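Local coordinates for CAMK/CAMK2 protein kinase (PDB 5IG1) that probably phosphorylates serine and threonine residues of proteins with ATP under calcium/calmodulin control, this chain being its kinase domain, at residues G42-V47 with F95-G100; V47-L52 with E88-L93; K231-D236 with L257-K262. All coordinates share one frame; numbering follows the deposited sequence.

Contact 1 (G42-V47 with F95-G100); sequences GEVCAV and FEYVSG. With PO4 (phosphate ion), chain C.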
ATOM      1  N   GLY A  42      19.699  17.171 -10.880  1.00 54.34           N
ATOM      2  CA  GLY A  42      19.659  17.553  -9.485  1.00 50.88           C
ATOM      3  C   GLY A  42      18.425  17.094  -8.748  1.00 53.35           C
ATOM      4  O   GLY A  42      18.226  17.483  -7.591  1.00 53.15           O
ATOM      5  N   GLU A  43      17.583  16.288  -9.387  1.00 47.63           N
ATOM      6  CA  GLU A  43      16.404  15.752  -8.726  1.00 45.19           C
ATOM      7  C   GLU A  43      16.806  14.788  -7.615  1.00 43.33           C
ATOM      8  O   GLU A  43      17.665  13.925  -7.810  1.00 52.04           O
ATOM      9  CB  GLU A  43      15.512  15.044  -9.741  1.00 47.83           C
ATOM     10  CG  GLU A  43      14.451  14.164  -9.117  1.00 45.63           C
ATOM     11  CD  GLU A  43      13.634  13.427 -10.152  1.00 63.12           C
ATOM     12  OE1 GLU A  43      14.086  13.334 -11.313  1.00 87.25           O
ATOM     13  OE2 GLU A  43      12.539  12.943  -9.807  1.00 57.75           O
ATOM     14  N   VAL A  44      16.188  14.943  -6.449  1.00 42.27           N
ATOM     15  CA  VAL A  44      16.398  14.024  -5.337  1.00 42.25           C
ATOM     16  C   VAL A  44      15.469  12.831  -5.504  1.00 45.43           C
ATOM     17  O   VAL A  44      14.260  12.992  -5.717  1.00 48.52           O
ATOM     18  CB  VAL A  44      16.164  14.733  -3.996  1.00 43.93           C
ATOM     19  CG1 VAL A  44      16.324  13.761  -2.847  1.00 33.85           C
ATOM     20  CG2 VAL A  44      17.132  15.892  -3.851  1.00 40.45           C
ATOM     21  N   CYS A  45      16.032  11.631  -5.403  1.00 57.14           N
ATOM     22  CA  CYS A  45      15.347  10.386  -5.705  1.00 53.42           C
ATOM     23  C   CYS A  45      15.641   9.356  -4.623  1.00 47.04           C
ATOM     24  O   CYS A  45      16.595   9.479  -3.852  1.00 55.14           O
ATOM     25  CB  CYS A  45      15.776   9.850  -7.075  1.00 44.37           C
ATOM     26  SG  CYS A  45      15.243  10.865  -8.424  1.00 72.71           S
ATOM     27  N   ALA A  46      14.809   8.324  -4.576  1.00 52.08           N
ATOM     28  CA  ALA A  46      15.040   7.172  -3.713  1.00 49.38           C
ATOM     29  C   ALA A  46      15.387   5.995  -4.611  1.00 44.24           C
ATOM     30  O   ALA A  46      14.525   5.481  -5.328  1.00 60.20           O
ATOM     31  CB  ALA A  46      13.815   6.865  -2.856  1.00 49.59           C
ATOM     32  N   VAL A  47      16.641   5.572  -4.584  1.00 37.08           N
ATOM     33  CA  VAL A  47      17.055   4.379  -5.312  1.00 45.49           C
ATOM     34  C   VAL A  47      16.833   3.161  -4.421  1.00 50.01           C
ATOM     35  O   VAL A  47      17.182   3.167  -3.233  1.00 33.64           O
ATOM     36  CB  VAL A  47      18.520   4.486  -5.777  1.00 32.92           C
ATOM     37  CG1 VAL A  47      19.447   4.792  -4.608  1.00 37.34           C
ATOM     38  CG2 VAL A  47      18.949   3.217  -6.492  1.00 38.14           C
ATOM     39  N   PHE A  95      13.255   5.818  -7.841  1.00 44.89           N
ATOM     40  CA  PHE A  95      11.890   6.268  -7.623  1.00 53.23           C
ATOM     41  C   PHE A  95      11.884   7.748  -7.264  1.00 53.75           C
ATOM     42  O   PHE A  95      12.892   8.303  -6.808  1.00 45.35           O
ATOM     43  CB  PHE A  95      11.201   5.495  -6.490  1.00 42.31           C
ATOM     44  CG  PHE A  95      10.951   4.047  -6.789  1.00 40.80           C
ATOM     45  CD1 PHE A  95       9.863   3.661  -7.550  1.00 44.54           C
ATOM     46  CD2 PHE A  95      11.787   3.068  -6.282  1.00 34.22           C
ATOM     47  CE1 PHE A  95       9.625   2.325  -7.818  1.00 33.31           C
ATOM     48  CE2 PHE A  95      11.550   1.733  -6.538  1.00 33.98           C
ATOM     49  CZ  PHE A  95      10.468   1.361  -7.307  1.00 40.06           C
ATOM     50  N   GLU A  96      10.725   8.379  -7.453  1.00 46.23           N
ATOM     51  CA  GLU A  96      10.558   9.742  -6.978  1.00 49.91           C
ATOM     52  C   GLU A  96      10.719   9.777  -5.464  1.00 46.17           C
ATOM     53  O   GLU A  96      10.329   8.849  -4.749  1.00 55.01           O
ATOM     54  CB  GLU A  96       9.196  10.312  -7.390  1.00 41.58           C
ATOM     55  CG  GLU A  96       7.999   9.730  -6.667  1.00 55.35           C
ATOM     56  CD  GLU A  96       6.726  10.526  -6.911  1.00 68.61           C
ATOM     57  OE1 GLU A  96       5.769   9.976  -7.503  1.00 58.92           O
ATOM     58  OE2 GLU A  96       6.683  11.711  -6.517  1.00 92.88           O
ATOM     59  N   TYR A  97      11.331  10.852  -4.981  1.00 49.86           N
ATOM     60  CA  TYR A  97      11.605  10.973  -3.558  1.00 44.36           C
ATOM     61  C   TYR A  97      10.312  11.126  -2.771  1.00 62.37           C
ATOM     62  O   TYR A  97       9.435  11.920  -3.123  1.00 57.18           O
ATOM     63  CB  TYR A  97      12.520  12.164  -3.293  1.00 52.46           C
ATOM     64  CG  TYR A  97      13.113  12.186  -1.906  1.00 58.21           C
ATOM     65  CD1 TYR A  97      13.966  11.177  -1.482  1.00 49.47           C
ATOM     66  CD2 TYR A  97      12.838  13.229  -1.026  1.00 52.81           C
ATOM     67  CE1 TYR A  97      14.521  11.198  -0.219  1.00 64.60           C
ATOM     68  CE2 TYR A  97      13.390  13.259   0.236  1.00 63.70           C
ATOM     69  CZ  TYR A  97      14.230  12.239   0.637  1.00 75.96           C
ATOM     70  OH  TYR A  97      14.784  12.254   1.895  1.00 89.20           O
ATOM     71  N   VAL A  98      10.210  10.353  -1.696  1.00 68.03           N
ATOM     72  CA  VAL A  98       9.066  10.353  -0.800  1.00 49.29           C
ATOM     73  C   VAL A  98       9.617  10.512   0.608  1.00 62.30           C
ATOM     74  O   VAL A  98      10.372   9.653   1.082  1.00 81.48           O
ATOM     75  CB  VAL A  98       8.244   9.061  -0.936  1.00 47.35           C
ATOM     76  CG1 VAL A  98       7.348   8.863   0.256  1.00 58.73           C
ATOM     77  CG2 VAL A  98       7.431   9.106  -2.223  1.00 53.74           C
ATOM     78  N   SER A  99       9.261  11.613   1.269  1.00 53.44           N
ATOM     79  CA  SER A  99       9.860  11.968   2.550  1.00 58.90           C
ATOM     80  C   SER A  99       8.866  12.082   3.694  1.00 59.25           C
ATOM     81  O   SER A  99       9.263  12.473   4.798  1.00 60.99           O
ATOM     82  CB  SER A  99      10.614  13.295   2.423  1.00 51.06           C
ATOM     83  OG  SER A  99       9.725  14.337   2.057  1.00 56.68           O
ATOM     84  N   GLY A 100       7.589  11.787   3.468  1.00 49.29           N
ATOM     85  CA  GLY A 100       6.615  11.901   4.533  1.00 51.41           C
ATOM     86  C   GLY A 100       6.480  10.671   5.401  1.00 53.02           C
ATOM     87  O   GLY A 100       5.814  10.727   6.438  1.00 53.97           O
TER
HETATM   88  P   PO4 C 401      15.579  15.979   2.920  1.00109.76           P
HETATM   89  O1  PO4 C 401      16.054  16.707   4.158  1.00104.10           O
HETATM   90  O2  PO4 C 401      16.573  16.186   1.801  1.00 94.62           O
HETATM   91  O3  PO4 C 401      15.470  14.500   3.204  1.00126.76           O
HETATM   92  O4  PO4 C 401      14.221  16.503   2.514  1.00101.66           O

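Contact 2 (V47-L52 with E88-L93); sequences VKVIAL and ESHFYL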
ATOM      1  N   VAL A  47      16.641   5.572  -4.584  1.00 37.08           N
ATOM      2  CA  VAL A  47      17.055   4.379  -5.312  1.00 45.49           C
ATOM      3  C   VAL A  47      16.833   3.161  -4.421  1.00 50.01           C
ATOM      4  O   VAL A  47      17.182   3.167  -3.233  1.00 33.64           O
ATOM      5  CB  VAL A  47      18.520   4.486  -5.777  1.00 32.92           C
ATOM      6  CG1 VAL A  47      19.447   4.792  -4.608  1.00 37.34           C
ATOM      7  CG2 VAL A  47      18.949   3.217  -6.492  1.00 38.14           C
ATOM      8  N   LYS A  48      16.207   2.133  -4.983  1.00 50.35           N
ATOM      9  CA  LYS A  48      16.037   0.847  -4.321  1.00 48.04           C
ATOM     10  C   LYS A  48      17.121  -0.079  -4.859  1.00 45.84           C
ATOM     11  O   LYS A  48      17.065  -0.507  -6.017  1.00 50.31           O
ATOM     12  CB  LYS A  48      14.637   0.281  -4.568  1.00 47.47           C
ATOM     13  CG  LYS A  48      14.371  -1.077  -3.916  1.00 40.10           C
ATOM     14  CD  LYS A  48      12.947  -1.153  -3.363  1.00 56.43           C
ATOM     15  CE  LYS A  48      12.048  -2.018  -4.238  1.00 67.48           C
ATOM     16  NZ  LYS A  48      10.656  -2.096  -3.694  1.00 80.48           N
ATOM     17  N   VAL A  49      18.120  -0.356  -4.027  1.00 48.91           N
ATOM     18  CA  VAL A  49      19.246  -1.204  -4.400  1.00 43.40           C
ATOM     19  C   VAL A  49      18.925  -2.638  -4.009  1.00 47.27           C
ATOM     20  O   VAL A  49      18.521  -2.909  -2.870  1.00 54.98           O
ATOM     21  CB  VAL A  49      20.539  -0.727  -3.722  1.00 33.52           C
ATOM     22  CG1 VAL A  49      21.736  -1.459  -4.299  1.00 35.18           C
ATOM     23  CG2 VAL A  49      20.694   0.782  -3.879  1.00 41.59           C
ATOM     24  N   ILE A  50      19.105  -3.557  -4.954  1.00 40.37           N
ATOM     25  CA  ILE A  50      18.826  -4.974  -4.749  1.00 49.88           C
ATOM     26  C   ILE A  50      20.034  -5.759  -5.238  1.00 56.43           C
ATOM     27  O   ILE A  50      20.233  -5.902  -6.449  1.00 60.84           O
ATOM     28  CB  ILE A  50      17.559  -5.430  -5.485  1.00 40.98           C
ATOM     29  CG1 ILE A  50      16.408  -4.458  -5.228  1.00 41.70           C
ATOM     30  CG2 ILE A  50      17.184  -6.831  -5.046  1.00 48.20           C
ATOM     31  CD1 ILE A  50      15.181  -4.728  -6.063  1.00 56.44           C
ATOM     32  N   ALA A  51      20.835  -6.277  -4.312  1.00 61.54           N
ATOM     33  CA  ALA A  51      21.947  -7.130  -4.708  1.00 44.85           C
ATOM     34  C   ALA A  51      21.424  -8.412  -5.345  1.00 50.04           C
ATOM     35  O   ALA A  51      20.453  -9.011  -4.868  1.00 70.14           O
ATOM     36  CB  ALA A  51      22.829  -7.453  -3.506  1.00 62.91           C
ATOM     37  N   LEU A  52      22.065  -8.826  -6.437  1.00 45.32           N
ATOM     38  CA  LEU A  52      21.674 -10.032  -7.157  1.00 51.30           C
ATOM     39  C   LEU A  52      22.254 -11.305  -6.560  1.00 57.34           C
ATOM     40  O   LEU A  52      21.833 -12.396  -6.958  1.00 72.10           O
ATOM     41  CB  LEU A  52      22.108  -9.934  -8.623  1.00 49.06           C
ATOM     42  CG  LEU A  52      21.308  -9.000  -9.528  1.00 59.79           C
ATOM     43  CD1 LEU A  52      22.057  -8.740 -10.816  1.00 48.91           C
ATOM     44  CD2 LEU A  52      19.939  -9.598  -9.803  1.00 66.56           C
ATOM     45  N   GLU A  88      25.890  -6.049 -13.303  1.00 76.32           N
ATOM     46  CA  GLU A  88      26.311  -7.426 -13.103  1.00 73.55           C
ATOM     47  C   GLU A  88      26.173  -7.887 -11.658  1.00 77.01           C
ATOM     48  O   GLU A  88      26.568  -9.012 -11.344  1.00101.79           O
ATOM     49  CB  GLU A  88      27.763  -7.596 -13.566  1.00 76.79           C
ATOM     50  CG  GLU A  88      28.019  -7.072 -14.965  1.00111.44           C
ATOM     51  CD  GLU A  88      29.486  -7.121 -15.351  1.00133.56           C
ATOM     52  OE1 GLU A  88      29.798  -6.907 -16.542  1.00136.73           O
ATOM     53  OE2 GLU A  88      30.327  -7.372 -14.463  1.00142.15           O
ATOM     54  N   SER A  89      25.619  -7.055 -10.777  1.00 67.53           N
ATOM     55  CA  SER A  89      25.595  -7.396  -9.360  1.00 71.91           C
ATOM     56  C   SER A  89      24.391  -6.803  -8.639  1.00 64.46           C
ATOM     57  O   SER A  89      24.002  -7.289  -7.572  1.00 62.23           O
ATOM     58  CB  SER A  89      26.883  -6.922  -8.681  1.00 66.85           C
ATOM     59  OG  SER A  89      26.992  -5.512  -8.746  1.00 70.51           O
ATOM     60  N   HIS A  90      23.794  -5.755  -9.204  1.00 60.60           N
ATOM     61  CA  HIS A  90      22.724  -5.051  -8.520  1.00 53.26           C
ATOM     62  C   HIS A  90      21.620  -4.652  -9.487  1.00 52.34           C
ATOM     63  O   HIS A  90      21.844  -4.464 -10.686  1.00 43.35           O
ATOM     64  CB  HIS A  90      23.228  -3.788  -7.810  1.00 52.04           C
ATOM     65  CG  HIS A  90      24.059  -4.059  -6.598  1.00 51.84           C
ATOM     66  ND1 HIS A  90      25.418  -4.280  -6.663  1.00 55.51           N
ATOM     67  CD2 HIS A  90      23.727  -4.131  -5.286  1.00 65.93           C
ATOM     68  CE1 HIS A  90      25.887  -4.482  -5.444  1.00 77.08           C
ATOM     69  NE2 HIS A  90      24.881  -4.396  -4.590  1.00 84.37           N
ATOM     70  N   PHE A  91      20.416  -4.560  -8.933  1.00 51.32           N
ATOM     71  CA  PHE A  91      19.310  -3.794  -9.479  1.00 46.92           C
ATOM     72  C   PHE A  91      19.289  -2.437  -8.794  1.00 54.42           C
ATOM     73  O   PHE A  91      19.503  -2.345  -7.580  1.00 61.70           O
ATOM     74  CB  PHE A  91      17.972  -4.491  -9.233  1.00 68.42           C
ATOM     75  CG  PHE A  91      17.584  -5.476 -10.288  1.00 67.88           C
ATOM     76  CD1 PHE A  91      17.279  -5.052 -11.568  1.00 60.59           C
ATOM     77  CD2 PHE A  91      17.482  -6.825  -9.987  1.00 70.46           C
ATOM     78  CE1 PHE A  91      16.905  -5.957 -12.537  1.00 68.26           C
ATOM     79  CE2 PHE A  91      17.105  -7.735 -10.953  1.00 60.69           C
ATOM     80  CZ  PHE A  91      16.818  -7.301 -12.229  1.00 65.07           C
ATOM     81  N   TYR A  92      19.025  -1.389  -9.570  1.00 52.95           N
ATOM     82  CA  TYR A  92      18.798  -0.053  -9.026  1.00 47.52           C
ATOM     83  C   TYR A  92      17.466   0.444  -9.558  1.00 45.89           C
ATOM     84  O   TYR A  92      17.331   0.697 -10.760  1.00 47.99           O
ATOM     85  CB  TYR A  92      19.926   0.903  -9.396  1.00 41.82           C
ATOM     86  CG  TYR A  92      21.281   0.438  -8.937  1.00 54.09           C
ATOM     87  CD1 TYR A  92      21.739   0.724  -7.652  1.00 56.10           C
ATOM     88  CD2 TYR A  92      22.103  -0.295  -9.784  1.00 43.05           C
ATOM     89  CE1 TYR A  92      22.986   0.292  -7.230  1.00 58.66           C
ATOM     90  CE2 TYR A  92      23.349  -0.721  -9.375  1.00 45.46           C
ATOM     91  CZ  TYR A  92      23.786  -0.428  -8.099  1.00 58.06           C
ATOM     92  OH  TYR A  92      25.024  -0.867  -7.700  1.00 59.92           O
ATOM     93  N   LEU A  93      16.483   0.569  -8.674  1.00 39.73           N
ATOM     94  CA  LEU A  93      15.153   1.036  -9.048  1.00 37.44           C
ATOM     95  C   LEU A  93      15.003   2.463  -8.529  1.00 41.72           C
ATOM     96  O   LEU A  93      14.683   2.679  -7.359  1.00 49.63           O
ATOM     97  CB  LEU A  93      14.073   0.112  -8.491  1.00 47.94           C
ATOM     98  CG  LEU A  93      14.201  -1.386  -8.786  1.00 44.27           C
ATOM     99  CD1 LEU A  93      12.878  -2.088  -8.553  1.00 54.64           C
ATOM    100  CD2 LEU A  93      14.678  -1.628 -10.194  1.00 42.71           C
TER

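Contact 3 (K231-D236 with L257-K262); sequences KNCQYD and LEPNPK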
ATOM      1  N   LYS A 231     -11.828 -15.796   6.113  1.00 68.79           N
ATOM      2  CA  LYS A 231     -12.693 -16.564   5.222  1.00 74.29           C
ATOM      3  C   LYS A 231     -14.157 -16.408   5.611  1.00 83.18           C
ATOM      4  O   LYS A 231     -15.012 -16.129   4.764  1.00 88.73           O
ATOM      5  CB  LYS A 231     -12.290 -18.041   5.233  1.00 74.89           C
ATOM      6  CG  LYS A 231     -10.963 -18.334   4.554  1.00 74.66           C
ATOM      7  CD  LYS A 231     -10.742 -19.830   4.378  1.00 80.09           C
ATOM      8  CE  LYS A 231     -10.547 -20.533   5.709  1.00 85.45           C
ATOM      9  NZ  LYS A 231     -10.288 -21.990   5.524  1.00 94.21           N
ATOM     10  N   ASN A 232     -14.462 -16.581   6.895  1.00 86.28           N
ATOM     11  CA  ASN A 232     -15.829 -16.445   7.381  1.00 85.35           C
ATOM     12  C   ASN A 232     -16.234 -14.995   7.601  1.00 79.83           C
ATOM     13  O   ASN A 232     -17.359 -14.747   8.048  1.00 80.62           O
ATOM     14  CB  ASN A 232     -16.008 -17.233   8.679  1.00 96.95           C
ATOM     15  CG  ASN A 232     -15.760 -18.715   8.496  1.00113.90           C
ATOM     16  OD1 ASN A 232     -16.691 -19.488   8.274  1.00124.46           O
ATOM     17  ND2 ASN A 232     -14.499 -19.119   8.583  1.00117.84           N
ATOM     18  N   CYS A 233     -15.348 -14.043   7.304  1.00 82.49           N
ATOM     19  CA  CYS A 233     -15.644 -12.616   7.434  1.00 76.23           C
ATOM     20  C   CYS A 233     -16.090 -12.272   8.857  1.00 80.89           C
ATOM     21  O   CYS A 233     -17.072 -11.558   9.072  1.00 86.18           O
ATOM     22  CB  CYS A 233     -16.691 -12.188   6.405  1.00 62.53           C
ATOM     23  SG  CYS A 233     -16.636 -10.447   5.989  1.00 85.26           S
ATOM     24  N   GLN A 234     -15.350 -12.793   9.837  1.00 80.87           N
ATOM     25  CA  GLN A 234     -15.671 -12.613  11.254  1.00 78.35           C
ATOM     26  C   GLN A 234     -14.995 -11.341  11.758  1.00 73.95           C
ATOM     27  O   GLN A 234     -13.853 -11.351  12.223  1.00 65.90           O
ATOM     28  CB  GLN A 234     -15.245 -13.832  12.064  1.00 81.84           C
ATOM     29  CG  GLN A 234     -16.019 -15.094  11.737  1.00 98.47           C
ATOM     30  CD  GLN A 234     -17.497 -14.954  12.038  1.00127.67           C
ATOM     31  OE1 GLN A 234     -18.349 -15.352  11.239  1.00139.14           O
ATOM     32  NE2 GLN A 234     -17.811 -14.386  13.199  1.00134.04           N
ATOM     33  N   TYR A 235     -15.717 -10.229  11.662  1.00 59.06           N
ATOM     34  CA  TYR A 235     -15.286  -8.963  12.234  1.00 67.13           C
ATOM     35  C   TYR A 235     -16.535  -8.212  12.670  1.00 81.61           C
ATOM     36  O   TYR A 235     -17.657  -8.572  12.303  1.00 82.68           O
ATOM     37  CB  TYR A 235     -14.466  -8.139  11.238  1.00 71.34           C
ATOM     38  CG  TYR A 235     -15.319  -7.487  10.185  1.00 65.33           C
ATOM     39  CD1 TYR A 235     -15.706  -8.184   9.049  1.00 53.73           C
ATOM     40  CD2 TYR A 235     -15.752  -6.176  10.334  1.00 58.16           C
ATOM     41  CE1 TYR A 235     -16.499  -7.592   8.088  1.00 56.18           C
ATOM     42  CE2 TYR A 235     -16.543  -5.577   9.383  1.00 55.23           C
ATOM     43  CZ  TYR A 235     -16.915  -6.287   8.262  1.00 58.83           C
ATOM     44  OH  TYR A 235     -17.705  -5.685   7.314  1.00 60.40           O
ATOM     45  N   ASP A 236     -16.338  -7.152  13.450  1.00 89.29           N
ATOM     46  CA  ASP A 236     -17.474  -6.428  14.003  1.00 97.74           C
ATOM     47  C   ASP A 236     -17.099  -4.971  14.220  1.00 79.72           C
ATOM     48  O   ASP A 236     -15.945  -4.572  14.061  1.00 77.95           O
ATOM     49  CB  ASP A 236     -17.954  -7.062  15.315  1.00109.05           C
ATOM     50  CG  ASP A 236     -16.813  -7.381  16.258  1.00112.39           C
ATOM     51  OD1 ASP A 236     -15.656  -7.442  15.786  1.00122.84           O
ATOM     52  OD2 ASP A 236     -17.072  -7.585  17.464  1.00101.48           O
ATOM     53  N   LEU A 257     -15.401  -5.301   2.445  1.00 66.02           N
ATOM     54  CA  LEU A 257     -15.112  -6.603   3.045  1.00 58.57           C
ATOM     55  C   LEU A 257     -16.171  -7.639   2.693  1.00 66.25           C
ATOM     56  O   LEU A 257     -16.544  -8.467   3.530  1.00 68.96           O
ATOM     57  CB  LEU A 257     -14.977  -6.471   4.556  1.00 48.37           C
ATOM     58  CG  LEU A 257     -13.775  -5.652   5.030  1.00 54.67           C
ATOM     59  CD1 LEU A 257     -13.739  -5.577   6.557  1.00 51.71           C
ATOM     60  CD2 LEU A 257     -12.484  -6.246   4.486  1.00 45.85           C
ATOM     61  N   GLU A 258     -16.674  -7.611   1.467  1.00 61.67           N
ATOM     62  CA  GLU A 258     -17.602  -8.639   1.019  1.00 63.72           C
ATOM     63  C   GLU A 258     -16.846  -9.942   0.784  1.00 66.89           C
ATOM     64  O   GLU A 258     -15.881  -9.960   0.012  1.00 57.80           O
ATOM     65  CB  GLU A 258     -18.309  -8.195  -0.260  1.00 77.47           C
ATOM     66  CG  GLU A 258     -19.060  -9.309  -0.972  1.00103.68           C
ATOM     67  CD  GLU A 258     -20.288  -9.772  -0.218  1.00122.73           C
ATOM     68  OE1 GLU A 258     -20.794  -9.007   0.630  1.00124.59           O
ATOM     69  OE2 GLU A 258     -20.748 -10.906  -0.474  1.00128.82           O
ATOM     70  N   PRO A 259     -17.256 -11.050   1.411  1.00 74.55           N
ATOM     71  CA  PRO A 259     -16.477 -12.296   1.292  1.00 63.13           C
ATOM     72  C   PRO A 259     -16.390 -12.841  -0.125  1.00 71.78           C
ATOM     73  O   PRO A 259     -15.460 -13.603  -0.417  1.00 77.06           O
ATOM     74  CB  PRO A 259     -17.220 -13.272   2.215  1.00 59.55           C
ATOM     75  CG  PRO A 259     -18.107 -12.420   3.071  1.00 73.32           C
ATOM     76  CD  PRO A 259     -18.451 -11.221   2.253  1.00 72.57           C
ATOM     77  N   ASN A 260     -17.323 -12.485  -1.012  1.00 72.97           N
ATOM     78  CA  ASN A 260     -17.317 -12.983  -2.384  1.00 79.42           C
ATOM     79  C   ASN A 260     -16.928 -11.873  -3.347  1.00 85.97           C
ATOM     80  O   ASN A 260     -17.608 -10.836  -3.394  1.00 91.48           O
ATOM     81  CB  ASN A 260     -18.679 -13.555  -2.764  1.00 82.21           C
ATOM     82  CG  ASN A 260     -18.744 -13.968  -4.217  1.00 93.87           C
ATOM     83  OD1 ASN A 260     -19.278 -13.242  -5.055  1.00101.41           O
ATOM     84  ND2 ASN A 260     -18.187 -15.133  -4.528  1.00 92.12           N
ATOM     85  N   PRO A 261     -15.877 -12.053  -4.151  1.00 76.98           N
ATOM     86  CA  PRO A 261     -15.381 -10.938  -4.975  1.00 78.22           C
ATOM     87  C   PRO A 261     -16.396 -10.425  -5.981  1.00 81.17           C
ATOM     88  O   PRO A 261     -16.348  -9.244  -6.350  1.00 82.56           O
ATOM     89  CB  PRO A 261     -14.151 -11.540  -5.674  1.00 69.76           C
ATOM     90  CG  PRO A 261     -13.823 -12.779  -4.900  1.00 64.09           C
ATOM     91  CD  PRO A 261     -15.117 -13.291  -4.381  1.00 67.99           C
ATOM     92  N   LYS A 262     -17.317 -11.276  -6.439  1.00 67.34           N
ATOM     93  CA  LYS A 262     -18.316 -10.821  -7.399  1.00 82.69           C
ATOM     94  C   LYS A 262     -19.243  -9.783  -6.779  1.00 86.09           C
ATOM     95  O   LYS A 262     -19.609  -8.801  -7.436  1.00 85.61           O
ATOM     96  CB  LYS A 262     -19.107 -12.011  -7.931  1.00105.17           C
ATOM     97  CG  LYS A 262     -18.245 -13.232  -8.200  1.00107.14           C
ATOM     98  CD  LYS A 262     -19.060 -14.368  -8.780  1.00106.61           C
ATOM     99  CE  LYS A 262     -19.304 -14.150 -10.258  1.00100.44           C
ATOM    100  NZ  LYS A 262     -18.007 -14.037 -10.981  1.00 92.71           N
TER

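Contact 1 (G42-V47 with F95-G100)
Ala46 and Phe95 form an antiparallel hydrogen-bonded pair, giving and taking one backbone bond each. Ala46 N donates to Phe95 O at 2.9 Å, and Phe95 N donates to Ala46 O at 2.8 Å. Both side chains lie on the same face of the sheet, where the small methyl of Ala46 also meets Val33 and Ile25. With CG beside its own backbone N (chi1 -67°), the Phe95 ring turns its edge to Ala46 O, which already holds Phe95 N.

The apolar part of the contact is a CH-pi interaction. Val44 CG1 sits over one face of the Tyr97 ring, 3.8 Å from its centroid and 15° off the normal. The two side chains run side by side in the same direction, each with the touching group (CG1 of Val44, CG of Tyr97) anti to its backbone N. A valine suits this place because beta-branching lets CG1 lie over the ring, while the rest of the side chain touches Arg35 of strand 32-38.

Beyond the ring, Tyr97 OH donates to O3 of a phosphate ion at 2.7 Å, the oxygen lying near the ring plane. This ion is probably from the crystallisation liquor.

Glu96 turns away from strand 44-51; its OE1 accepts a hydrogen bond from Ser80 N and forms a salt bridge with Lys159. Such a strand pair leading into the hinge between the lobes is characteristic of protein kinases, with Phe95 at the gatekeeper position.

Contact 2 (V47-L52 with E88-L93)
Ser89 O accepts the shortest bond of this contact, from Leu52 N at 2.7 Å and nearly straight at 170°. The same oxygen also receives a CA-H...O contact from Ala51. Leu52 lies just past the strand, and its chain folds round this carbonyl: placing CG anti to its own carbonyl carbon (chi1 -74°) turns the branched end toward Phe91, with CD2 3.6 Å from Phe91 CE2. The two side chains cross at about a right angle, while CD1 reaches the backbone of Ser89 and His90. Ile60 and Arg86 also touch Leu52, and cutting the side chain back to an alanine is likely to leave the Phe91 ring without its methyl partner and open a gap toward Ile60.

Farther along, Ile50 and Lys48 make paired backbone bonds with Phe91 and Leu93. These belong to the twisted antiparallel sheet of the kinase N-lobe, strands 44-51 and 90-96 being β3 and β5 in kinase nomenclature. On the face of Ile50, Phe91 and Leu93, aliphatic and aromatic groups suit the packing against helix 57-72, the helix C of kinases. Lys48 starts on that face, its CB 4.0 Å from Leu93 CB, but its bent chain leads NZ to a salt bridge with Glu66 of this helix. This is the conserved β3 lysine-helix C glutamate pair of kinases, whose closure marks the helix C-in arrangement.

The other face carries Val49, Ala51, His90 and Tyr92. Val49 CG1 serves two rings, lying 3.5 Å from His90 CD2 and 3.6 Å from Tyr92 CE1, both approached obliquely. Val47 CG2 comes to the Tyr92 ring at its edge, in plane, whereas Phe10 stacks on that ring. The imidazole is steadied by a 2.9 Å hydrogen bond between His90 ND1 and Ser89 OG, and the short Ala51 methyl packs against the CD2/NE2 side of the ring.

Contact 3 (K231-D236 with L257-K262)
Leu257 meets Tyr235 with a single methyl: CD1 stands over one face of the phenol ring, 3.8 Å from the centroid and 17° off the ring normal. It is somewhat offset toward the rim, where CZ of Tyr235 is 3.7 Å from CD1 of Leu257. The side chains cross obliquely, and Leu257 CB also comes near the hydroxyl end of the ring. A branched aliphatic suits the spot: one methyl serves the ring, and the rest packs on Trp202 and Val206 of helix 198-213, which makes this a buried residue in an otherwise superficial contact.

Tyr235 brings its ring over Leu257 by placing CG between the backbone N and the carbonyl carbon (chi1 76°). The broad, flat aromatic also touches Tyr209 of helix 198-213 and Pro217 in a loop.

The contact belongs to the helical C-lobe of the kinase fold, where the loops following helices 223-231 and 247-256 come together. Cys233 ends the first helix in a Schellman motif. Its positive phi of 56° puts it in the left-handed region, often taken by glycine, yet here a side chain is present and used.

That side chain points toward the second loop. Cys233 CB lies 3.6 Å from Pro259 CG, an apolar meeting in which the rigid proline ring offers a fixed surface. With SG anti to the backbone N, the sulfur lies near Leu257 O, and it is also in the plane of the Tyr235 ring, at the edge. Cysteine suits the place, since a short, slightly polar side chain can meet both a carbonyl and a proline ring. Beyond Leu257, the carbonyl oxygen of Glu258 is hydrogen-bonded by Arg264, tying the second loop to the residues that follow it.

How the contacts relate
Starting from the N terminus, strand 44-51 supplies the first segment of contact 1 and then of contact 2, with Val47 shared. The chain next passes through helix 57-72 and strand 81-86 before strand 90-96 returns. Contact 2 closes the shorter loop, and contact 1 closes round it, so the two nest as successive parts of one strand pair; Phe95 CE2 packs on Lys48 CB at 3.9 Å where they touch. Past the hinge the chain enters the C-lobe, where contact 3 closes a short loop containing helix 247-256. Contact 3 follows in series, on the opposite side of the chain's centre from contacts 1 and 2 and touching neither.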